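Local coordinates for intracellular protein transport protein USO1 (Saccharomyces cerevisiae S288c, PDB 6LSU) that is required for protein transport from the endoplasmic reticulum to the Golgi complex, this piece being the globular head of a homodimeric, coiled-coil membrane tether, at residues I211-L214 with M215-N219; P222-Q225 with K226-F230; E231-F234 with E235-S239. All blocks are in the same frame, centred on the assembly; numbering follows the deposited sequence.

Contact 1 of 3, residues I211-L214 with M215-N219; sequences ILLL and MAVVN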
# COMPACT_ATOMS: atom_id res chain seq x y z
N ILE A 211 19.05 9.09 -14.25
CA ILE A 211 17.73 8.71 -13.65
C ILE A 211 17.81 8.81 -12.13
O ILE A 211 16.90 9.41 -11.55
CB ILE A 211 17.31 7.29 -14.09
CG1 ILE A 211 17.29 7.17 -15.61
CG2 ILE A 211 15.93 6.95 -13.50
CD1 ILE A 211 17.11 5.79 -16.11
N LEU A 212 18.90 8.33 -11.52
CA LEU A 212 19.20 8.39 -10.08
C LEU A 212 19.30 9.85 -9.63
O LEU A 212 18.71 10.14 -8.58
CB LEU A 212 20.47 7.60 -9.78
CG LEU A 212 20.34 6.10 -10.03
CD1 LEU A 212 21.60 5.35 -9.70
CD2 LEU A 212 19.18 5.55 -9.20
N LEU A 213 19.99 10.73 -10.38
CA LEU A 213 20.23 12.12 -9.92
C LEU A 213 18.87 12.82 -10.06
O LEU A 213 18.42 13.58 -9.15
CB LEU A 213 21.35 12.77 -10.74
CG LEU A 213 21.57 14.27 -10.51
CD1 LEU A 213 21.95 14.55 -9.07
CD2 LEU A 213 22.64 14.87 -11.44
N LEU A 214 18.16 12.50 -11.14
CA LEU A 214 16.82 13.10 -11.31
C LEU A 214 15.93 12.68 -10.14
O LEU A 214 15.20 13.52 -9.62
CB LEU A 214 16.30 12.67 -12.67
CG LEU A 214 16.85 13.50 -13.82
CD1 LEU A 214 16.64 12.80 -15.15
CD2 LEU A 214 16.18 14.88 -13.84
N MET A 215 15.99 11.40 -9.71
CA MET A 215 15.20 10.95 -8.55
C MET A 215 15.51 11.84 -7.35
O MET A 215 14.54 12.25 -6.67
CB MET A 215 15.52 9.50 -8.17
CG MET A 215 14.81 8.46 -9.00
SD MET A 215 15.51 6.82 -8.66
CE MET A 215 15.21 6.85 -6.89
N ALA A 216 16.78 12.07 -7.05
CA ALA A 216 17.30 12.85 -5.90
C ALA A 216 16.80 14.27 -5.96
O ALA A 216 16.43 14.80 -4.94
CB ALA A 216 18.80 12.88 -5.91
N VAL A 217 16.80 14.86 -7.13
CA VAL A 217 16.57 16.32 -7.26
C VAL A 217 15.05 16.61 -7.18
O VAL A 217 14.67 17.59 -6.45
CB VAL A 217 17.25 16.84 -8.54
CG1 VAL A 217 16.66 18.15 -8.98
CG2 VAL A 217 18.74 16.99 -8.31
N VAL A 218 14.21 15.82 -7.86
CA VAL A 218 12.72 16.03 -7.87
C VAL A 218 12.10 15.61 -6.54
O VAL A 218 11.02 16.08 -6.26
CB VAL A 218 11.98 15.30 -9.01
CG1 VAL A 218 12.66 15.43 -10.36
CG2 VAL A 218 11.77 13.83 -8.69
N ASN A 219 12.73 14.72 -5.75
CA ASN A 219 12.21 14.22 -4.45
C ASN A 219 11.91 15.40 -3.51
O ASN A 219 12.82 16.22 -3.30
CB ASN A 219 13.21 13.27 -3.78
CG ASN A 219 12.61 12.56 -2.59
OD1 ASN A 219 11.75 11.69 -2.78
ND2 ASN A 219 13.01 12.97 -1.40

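Contact 2 of 3, residues P222-Q225 with K226-F230; sequences PHVQ and KLVAF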
# COMPACT_ATOMS: atom_id res chain seq x y z
N PRO A 222 8.29 20.26 -5.19
CA PRO A 222 7.26 20.63 -6.16
C PRO A 222 7.81 21.50 -7.30
O PRO A 222 7.44 21.31 -8.47
CB PRO A 222 6.29 21.47 -5.34
CG PRO A 222 6.42 20.89 -3.95
CD PRO A 222 7.89 20.56 -3.81
N HIS A 223 8.71 22.43 -6.94
CA HIS A 223 9.31 23.34 -7.94
C HIS A 223 10.02 22.51 -9.02
O HIS A 223 9.72 22.75 -10.24
CB HIS A 223 10.23 24.40 -7.32
CG HIS A 223 10.75 25.28 -8.41
ND1 HIS A 223 9.91 25.77 -9.41
CD2 HIS A 223 11.99 25.68 -8.74
CE1 HIS A 223 10.61 26.46 -10.28
NE2 HIS A 223 11.89 26.42 -9.89
N VAL A 224 10.89 21.57 -8.60
CA VAL A 224 11.64 20.68 -9.55
C VAL A 224 10.68 19.67 -10.20
O VAL A 224 10.98 19.20 -11.32
CB VAL A 224 12.82 19.95 -8.87
CG1 VAL A 224 13.60 19.13 -9.87
CG2 VAL A 224 13.76 20.89 -8.15
N GLN A 225 9.59 19.27 -9.52
CA GLN A 225 8.62 18.28 -10.08
C GLN A 225 8.00 18.88 -11.34
O GLN A 225 8.00 18.20 -12.35
CB GLN A 225 7.49 17.92 -9.11
CG GLN A 225 7.94 17.08 -7.92
CD GLN A 225 6.76 16.63 -7.09
OE1 GLN A 225 6.10 17.39 -6.40
NE2 GLN A 225 6.41 15.37 -7.18
N LYS A 226 7.57 20.15 -11.25
CA LYS A 226 6.93 20.89 -12.37
C LYS A 226 8.01 21.18 -13.41
O LYS A 226 7.79 20.91 -14.63
CB LYS A 226 6.16 22.12 -11.84
CG LYS A 226 4.93 21.78 -10.98
CD LYS A 226 3.57 21.73 -11.73
CE LYS A 226 3.47 20.63 -12.78
NZ LYS A 226 2.34 20.80 -13.73
N LEU A 227 9.19 21.59 -12.97
CA LEU A 227 10.33 21.86 -13.89
C LEU A 227 10.67 20.63 -14.73
O LEU A 227 10.97 20.81 -15.94
CB LEU A 227 11.53 22.32 -13.06
CG LEU A 227 11.67 23.83 -12.96
CD1 LEU A 227 12.75 24.21 -11.96
CD2 LEU A 227 11.96 24.42 -14.33
N VAL A 228 10.66 19.43 -14.11
CA VAL A 228 11.09 18.18 -14.81
C VAL A 228 9.97 17.79 -15.77
O VAL A 228 10.27 17.43 -16.94
CB VAL A 228 11.43 17.05 -13.82
CG1 VAL A 228 11.37 15.70 -14.50
CG2 VAL A 228 12.80 17.26 -13.19
N ALA A 229 8.72 17.87 -15.30
CA ALA A 229 7.50 17.50 -16.05
C ALA A 229 7.45 18.22 -17.40
O ALA A 229 7.00 17.61 -18.37
CB ALA A 229 6.29 17.81 -15.22
N PHE A 230 7.90 19.49 -17.47
CA PHE A 230 7.79 20.33 -18.69
C PHE A 230 8.84 19.89 -19.70
O PHE A 230 8.75 20.33 -20.88
CB PHE A 230 7.91 21.82 -18.39
CG PHE A 230 6.84 22.38 -17.48
CD1 PHE A 230 5.69 21.64 -17.19
CD2 PHE A 230 6.97 23.64 -16.93
CE1 PHE A 230 4.72 22.15 -16.34
CE2 PHE A 230 5.99 24.15 -16.09
CZ PHE A 230 4.87 23.41 -15.79

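Contact 3 of 3, residues E231-F234 with E235-S239; sequences ENIF and ERLFS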
# COMPACT_ATOMS: atom_id res chain seq x y z
N GLU A 231 9.76 19.01 -19.30
CA GLU A 231 10.89 18.53 -20.14
C GLU A 231 10.52 17.22 -20.86
O GLU A 231 11.45 16.47 -21.31
CB GLU A 231 12.15 18.38 -19.30
CG GLU A 231 12.68 19.72 -18.78
CD GLU A 231 12.86 20.75 -19.89
OE1 GLU A 231 13.28 20.34 -21.02
OE2 GLU A 231 12.57 21.96 -19.64
N ASN A 232 9.22 16.94 -21.00
CA ASN A 232 8.72 15.80 -21.80
C ASN A 232 9.40 14.52 -21.30
O ASN A 232 9.90 13.72 -22.13
CB ASN A 232 8.95 16.03 -23.31
CG ASN A 232 8.46 14.87 -24.15
OD1 ASN A 232 7.28 14.52 -24.12
ND2 ASN A 232 9.36 14.24 -24.87
N ILE A 233 9.43 14.35 -19.97
CA ILE A 233 10.20 13.25 -19.31
C ILE A 233 9.44 11.89 -19.40
O ILE A 233 10.14 10.86 -19.60
CB ILE A 233 10.56 13.64 -17.88
CG1 ILE A 233 11.53 12.62 -17.27
CG2 ILE A 233 9.31 13.83 -17.03
CD1 ILE A 233 12.29 13.16 -16.09
N PHE A 234 8.10 11.86 -19.28
CA PHE A 234 7.30 10.61 -19.34
C PHE A 234 7.62 9.82 -20.62
O PHE A 234 7.90 8.58 -20.51
CB PHE A 234 5.81 10.91 -19.17
CG PHE A 234 5.54 11.63 -17.86
CD1 PHE A 234 6.29 11.34 -16.74
CD2 PHE A 234 4.63 12.64 -17.79
CE1 PHE A 234 6.06 12.01 -15.54
CE2 PHE A 234 4.44 13.35 -16.62
CZ PHE A 234 5.12 13.01 -15.48
N GLU A 235 7.66 10.50 -21.77
CA GLU A 235 7.99 9.90 -23.09
C GLU A 235 9.36 9.22 -23.01
O GLU A 235 9.51 8.02 -23.41
CB GLU A 235 7.98 10.98 -24.17
CG GLU A 235 7.65 10.48 -25.57
CD GLU A 235 7.01 11.54 -26.46
OE1 GLU A 235 5.77 11.75 -26.35
OE2 GLU A 235 7.75 12.17 -27.24
N ARG A 236 10.33 9.93 -22.44
CA ARG A 236 11.74 9.47 -22.32
C ARG A 236 11.79 8.21 -21.45
O ARG A 236 12.33 7.18 -21.90
CB ARG A 236 12.60 10.57 -21.70
CG ARG A 236 12.74 11.81 -22.57
CD ARG A 236 13.73 12.78 -21.97
NE ARG A 236 13.62 14.13 -22.52
CZ ARG A 236 14.52 14.72 -23.29
NH1 ARG A 236 15.64 14.09 -23.64
NH2 ARG A 236 14.30 15.96 -23.71
N LEU A 237 11.25 8.29 -20.24
CA LEU A 237 11.38 7.21 -19.22
C LEU A 237 10.69 5.94 -19.73
O LEU A 237 11.31 4.88 -19.57
CB LEU A 237 10.82 7.70 -17.87
CG LEU A 237 11.68 8.75 -17.17
CD1 LEU A 237 11.12 9.10 -15.79
CD2 LEU A 237 13.11 8.29 -17.04
N PHE A 238 9.51 6.05 -20.35
CA PHE A 238 8.79 4.92 -21.00
C PHE A 238 9.59 4.30 -22.16
O PHE A 238 9.56 3.07 -22.27
CB PHE A 238 7.36 5.26 -21.44
CG PHE A 238 6.36 5.10 -20.32
CD1 PHE A 238 6.14 3.85 -19.76
CD2 PHE A 238 5.72 6.19 -19.74
CE1 PHE A 238 5.29 3.69 -18.68
CE2 PHE A 238 4.85 6.01 -18.67
CZ PHE A 238 4.65 4.76 -18.15
N SER A 239 10.36 5.06 -22.94
CA SER A 239 11.17 4.45 -24.04
C SER A 239 12.30 3.70 -23.38
O SER A 239 12.58 2.59 -23.83
CB SER A 239 11.69 5.41 -25.06
OG SER A 239 10.97 6.63 -24.98

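Contact 1 of 3, residues I211-L214 with M215-N219
Met215 leans back along its helix against Leu212, the residue three places earlier. Its CB lies 3.3 Å from Leu212 O, and CG comes 3.4 Å from Ile211 O, the same oxygen that accepts from Met215 N. The first torsion carries the chain back this way: CG stands beside the backbone N and opposite the carbonyl carbon (chi1 -82°). SD then runs alongside the Leu212 branch, 3.9 Å from CD2, the two side chains pointing the same way. The chain bends about the CG-SD bond (chi3 57°), turning CE aside, and the Met215 side chain also meets Leu259 of helix 251-264 and Tyr117. This lies near the C-terminal end of helix 204-218, the last helix of the third armadillo repeat. On another side of the helix, the side chains of Leu213 and Val217 pass at an angle, CD1 of Leu213 4.1 Å from CG2 of Val217, while Leu213 also rests on Leu170 of helix 160-174. The backbone repeats the i to i+4 pattern from Met215 N to Ile211 O (2.9 Å) through Val218 N to Leu214 O (3.1 Å). Ala216 O and Val217 O accept from the guanidinium of Arg182, and Asn219 is the first residue to leave helical geometry.

Contact 2 of 3, residues P222-Q225 with K226-F230
Leu227 lies over one face of the His223 imidazole, four residues on in the short helix 222-229, the first helix of the fourth armadillo repeat. The contact is a CH-pi interaction: Leu227 CG sits 4.2 Å from the centroid of the His223 ring, 27° off its normal, and CD1 is set over the same face. The ring gets there because His223 CG is trans to its own backbone N (chi1 -178°), which swings the imidazole along the helix toward the following turn. A serine in place of Leu227 would probably leave this face of the imidazole without its aliphatic cover and let the ring turn more freely. Leu227 also reaches Ile192 of helix 191-198, and His223 meets Ile186 of helix 178-187, so the pair faces the preceding repeat.

One residue further round, Val224 and Val228 meet at an angle, branch against branch, with CG1 of Val224 3.9 Å from CG2 of Val228; both also pack on Val218. Gln225 sends its amide away from this pair, to the residues at and after the end of helix 251-264: NE2 donates to Asn262 O and Lys265 O, while OE1 accepts from Asn267 ND2, which ties down both ends of a buried polar group. The backbone O of Gln225 accepts from Asn270 ND2 and from Ala229 N, the latter at 3.1 Å. Lys226 N donates to Pro222 O at 3.0 Å, and beyond it Lys226 CG lies 3.6 Å from that same Pro222 O.

Contact 3 of 3, residues E231-F234 with E235-S239
Arg236 reaches back to Glu231 by a weak hydrogen bond, NE to the Glu231 carbonyl O at 3.4 Å, with that oxygen at the edge of the guanidinium and near its plane. The chain is extended from CG to NE, passing Asn232 O, which lies 3.5 Å from CG. The other end of the guanidinium makes a salt bridge from NH1 to Asp200 OD2, so the arginine joins the start of helix 233-244 to the preceding armadillo repeat. Stronger backbone bonds follow inside the helix: Leu237 N to Ile233 O at 2.9 Å and Phe238 N to Phe234 O at 3.0 Å. Ser239 OG and N donate to Glu235 O from opposite faces of its carbonyl plane.

Apolar packing is carried by Ile233 CG1, which meets Leu237 CD1 at 3.8 Å as the side chains pass at a slant. Leu237 continues onto Leu259 and Ile260 of helix 251-264, while the Phe234 ring packs edge-to-face with Phe274.

At the exposed margin, Asn232 ND2 comes 3.5 Å from Glu235 OE2, and the amide lies against Glu235 CB, its plane turned 82° from the carboxylate. Glu231 OE1 lies 5.2 Å from Arg236 NH2, too far for contact. The two carboxylates of Asp200 and Glu231 probably balance the guanidinium charge, Asp200 by a direct salt bridge and Glu231 from a distance, which would favour the arginine staying across the turn toward the preceding repeat.

Along the chain the three contacts come in series: each lies within successive turns of a helix or at its start, and none closes a long loop, encloses another or crosses it. Contact 1 ends helix 204-218 and with it the third armadillo repeat; contact 2 fills helix 222-229, and contact 3 opens helix 233-244, both in the fourth. The links between them are mostly packing of aliphatic side chains. Val217 packs on Val224, and Val218 on both Val224 and Val228, where the chain turns between repeats, and Val228 meets Ile233 round the next bend. Contacts 1 and 3 do not touch, though helix 251-264 receives Met215 from one and Leu237 from the other, both on Leu259.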